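Local coordinates for beta-ketoacyl-[acyl-carrier-protein] synthase FabY (Pseudomonas aeruginosa, PDB 4CW4) that catalyses the condensation of acetyl-CoA with malonyl-ACP to form acetoacetyl-ACP, the primer that starts bacterial fatty acid synthesis, at residues A[426-429]-A[430-434]. Sequence-based numbering, arbitrary orientation.
Sequences GLDT and VRHAS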
ATOM      1  N   GLY A 426      13.682 -20.957  24.778  1.00 16.65           N
ATOM      2  CA  GLY A 426      14.832 -20.957  25.659  1.00 16.14           C
ATOM      3  C   GLY A 426      16.126 -20.558  24.993  1.00 15.60           C
ATOM      4  O   GLY A 426      16.259 -20.655  23.764  1.00 15.71           O
ATOM      5  N   LEU A 427      17.081 -20.124  25.809  1.00 16.34           N
ATOM      6  CA  LEU A 427      18.371 -19.649  25.323  1.00 18.13           C
ATOM      7  C   LEU A 427      19.170 -20.713  24.591  1.00 18.17           C
ATOM      8  O   LEU A 427      19.813 -20.419  23.598  1.00 18.41           O
ATOM      9  CB  LEU A 427      19.235 -19.159  26.481  1.00 22.45           C
ATOM     10  CG  LEU A 427      19.487 -17.678  26.674  1.00 25.78           C
ATOM     11  CD1 LEU A 427      20.464 -17.519  27.840  1.00 27.40           C
ATOM     12  CD2 LEU A 427      19.994 -16.985  25.395  1.00 26.26           C
ATOM     13  N   ASP A 428      19.171 -21.939  25.109  1.00 18.10           N
ATOM     14  CA  ASP A 428      19.964 -23.008  24.498  1.00 19.56           C
ATOM     15  C   ASP A 428      19.520 -23.267  23.066  1.00 17.76           C
ATOM     16  O   ASP A 428      20.351 -23.386  22.162  1.00 18.14           O
ATOM     17  CB  ASP A 428      19.873 -24.293  25.319  1.00 22.62           C
ATOM     18  CG  ASP A 428      20.705 -25.418  24.725  1.00 26.62           C
ATOM     19  OD1 ASP A 428      21.943 -25.342  24.821  1.00 28.43           O
ATOM     20  OD2 ASP A 428      20.121 -26.361  24.149  1.00 28.42           O
ATOM     21  N   THR A 429      18.209 -23.343  22.852  1.00 16.57           N
ATOM     22  CA  THR A 429      17.689 -23.596  21.507  1.00 17.00           C
ATOM     23  C   THR A 429      18.011 -22.434  20.561  1.00 15.70           C
ATOM     24  O   THR A 429      18.345 -22.644  19.413  1.00 16.77           O
ATOM     25  CB  THR A 429      16.182 -23.901  21.536  1.00 18.66           C
ATOM     26  OG1 THR A 429      15.971 -25.135  22.224  1.00 20.44           O
ATOM     27  CG2 THR A 429      15.629 -24.037  20.126  1.00 18.52           C
ATOM     28  N   VAL A 430      17.918 -21.209  21.045  1.00 13.88           N
ATOM     29  CA  VAL A 430      18.318 -20.073  20.227  1.00 13.52           C
ATOM     30  C   VAL A 430      19.820 -20.129  19.907  1.00 13.80           C
ATOM     31  O   VAL A 430      20.229 -19.900  18.770  1.00 14.03           O
ATOM     32  CB  VAL A 430      17.938 -18.748  20.895  1.00 13.77           C
ATOM     33  CG1 VAL A 430      18.594 -17.556  20.176  1.00 14.34           C
ATOM     34  CG2 VAL A 430      16.425 -18.579  20.889  1.00 13.78           C
ATOM     35  N   ARG A 431      20.636 -20.473  20.900  1.00 13.53           N
ATOM     36  CA  ARG A 431      22.075 -20.488  20.702  1.00 13.79           C
ATOM     37  C   ARG A 431      22.560 -21.592  19.789  1.00 14.58           C
ATOM     38  O   ARG A 431      23.550 -21.409  19.105  1.00 16.41           O
ATOM     39  CB  ARG A 431      22.809 -20.583  22.042  1.00 15.00           C
ATOM     40  CG  ARG A 431      22.789 -19.272  22.804  1.00 15.78           C
ATOM     41  CD  ARG A 431      23.349 -19.444  24.218  1.00 17.14           C
ATOM     42  NE  ARG A 431      23.426 -18.153  24.893  1.00 18.31           N
ATOM     43  CZ  ARG A 431      23.611 -17.994  26.199  1.00 20.50           C
ATOM     44  NH1 ARG A 431      23.748 -19.050  27.005  1.00 21.89           N
ATOM     45  NH2 ARG A 431      23.656 -16.771  26.705  1.00 21.73           N
ATOM     46  N   HIS A 432      21.892 -22.741  19.787  1.00 14.75           N
ATOM     47  CA  HIS A 432      22.422 -23.902  19.089  1.00 15.73           C
ATOM     48  C   HIS A 432      21.509 -24.516  18.046  1.00 15.56           C
ATOM     49  O   HIS A 432      21.916 -25.434  17.344  1.00 16.97           O
ATOM     50  CB  HIS A 432      22.821 -24.960  20.122  1.00 16.94           C
ATOM     51  CG  HIS A 432      23.823 -24.467  21.109  1.00 18.95           C
ATOM     52  ND1 HIS A 432      25.129 -24.198  20.765  1.00 20.42           N
ATOM     53  CD2 HIS A 432      23.703 -24.150  22.419  1.00 20.70           C
ATOM     54  CE1 HIS A 432      25.780 -23.764  21.829  1.00 21.74           C
ATOM     55  NE2 HIS A 432      24.937 -23.720  22.844  1.00 22.11           N
ATOM     56  N   ALA A 433      20.300 -23.985  17.903  1.00 13.89           N
ATOM     57  CA  ALA A 433      19.354 -24.530  16.943  1.00 13.35           C
ATOM     58  C   ALA A 433      18.534 -23.438  16.276  1.00 12.34           C
ATOM     59  O   ALA A 433      17.366 -23.649  15.953  1.00 13.47           O
ATOM     60  CB  ALA A 433      18.449 -25.544  17.610  1.00 13.35           C
ATOM     61  N   SER A 434      19.153 -22.281  16.050  1.00 11.85           N
ATOM     62  CA  SER A 434      18.497 -21.227  15.276  1.00 11.72           C
ATOM     63  C   SER A 434      19.379 -20.787  14.115  1.00 11.31           C
ATOM     64  O   SER A 434      20.595 -20.964  14.148  1.00 13.24           O
ATOM     65  CB  SER A 434      18.090 -20.026  16.156  1.00 12.94           C
ATOM     66  OG  SER A 434      19.181 -19.184  16.439  1.00 12.61           O
TER
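L427 and R431, one helical turn apart, meet as a flat cation and a branched aliphatic tip. The arginine chain runs extended from CG to NE back along the helix, and chi1 of -75°, with CG beside its own backbone N, starts it in that direction. L427 CD1 then sits over one face of the guanidinium, 3.5 Å from R431 NH2 and displaced toward the rim, while CD2 lies 3.7 Å from R431 NE. The contact is van der Waals packing of methyl groups on a guanidinium; R431 NE is hydrogen-bonded to the carbonyl O of F461, and NH2 also has a hydrogen-bond partner elsewhere in the structure.

D428 and H432 repeat the i to i+4 spacing on the next flank, with a different geometry. The two side chains cross at about a right angle, and the carboxylate plane is turned 48° from the imidazole. D428 OD1 approaches the ring edge near its plane, 3.2 Å from H432 CD2, a close C-H to oxygen approach.

Beneath these pairs i to i+4 backbone bonds run through the short helix: V430 N donates to G426 O at 3.2 Å, and R431 N to L427 O at 2.8 Å. H432 N and A433 N continue the series to D428 O and T429 O with more bent bonds, as the backbone angles depart from helical values. G426, with positive phi, both ends helix 409-425 and occupies the N-cap position of this one. At the far end S434 OG hydrogen-bonds to V430 O at 2.7 Å, in the carbonyl plane on a lone pair, and also pairs with W466 NE1.

Helix 427-433 follows helix 409-425 across G426, and V430 packs back on V418, A421, V422 and V425 of that helix; the chain then leads into strand 434-437, where S434 touches V532 and F534 of strand 532-539.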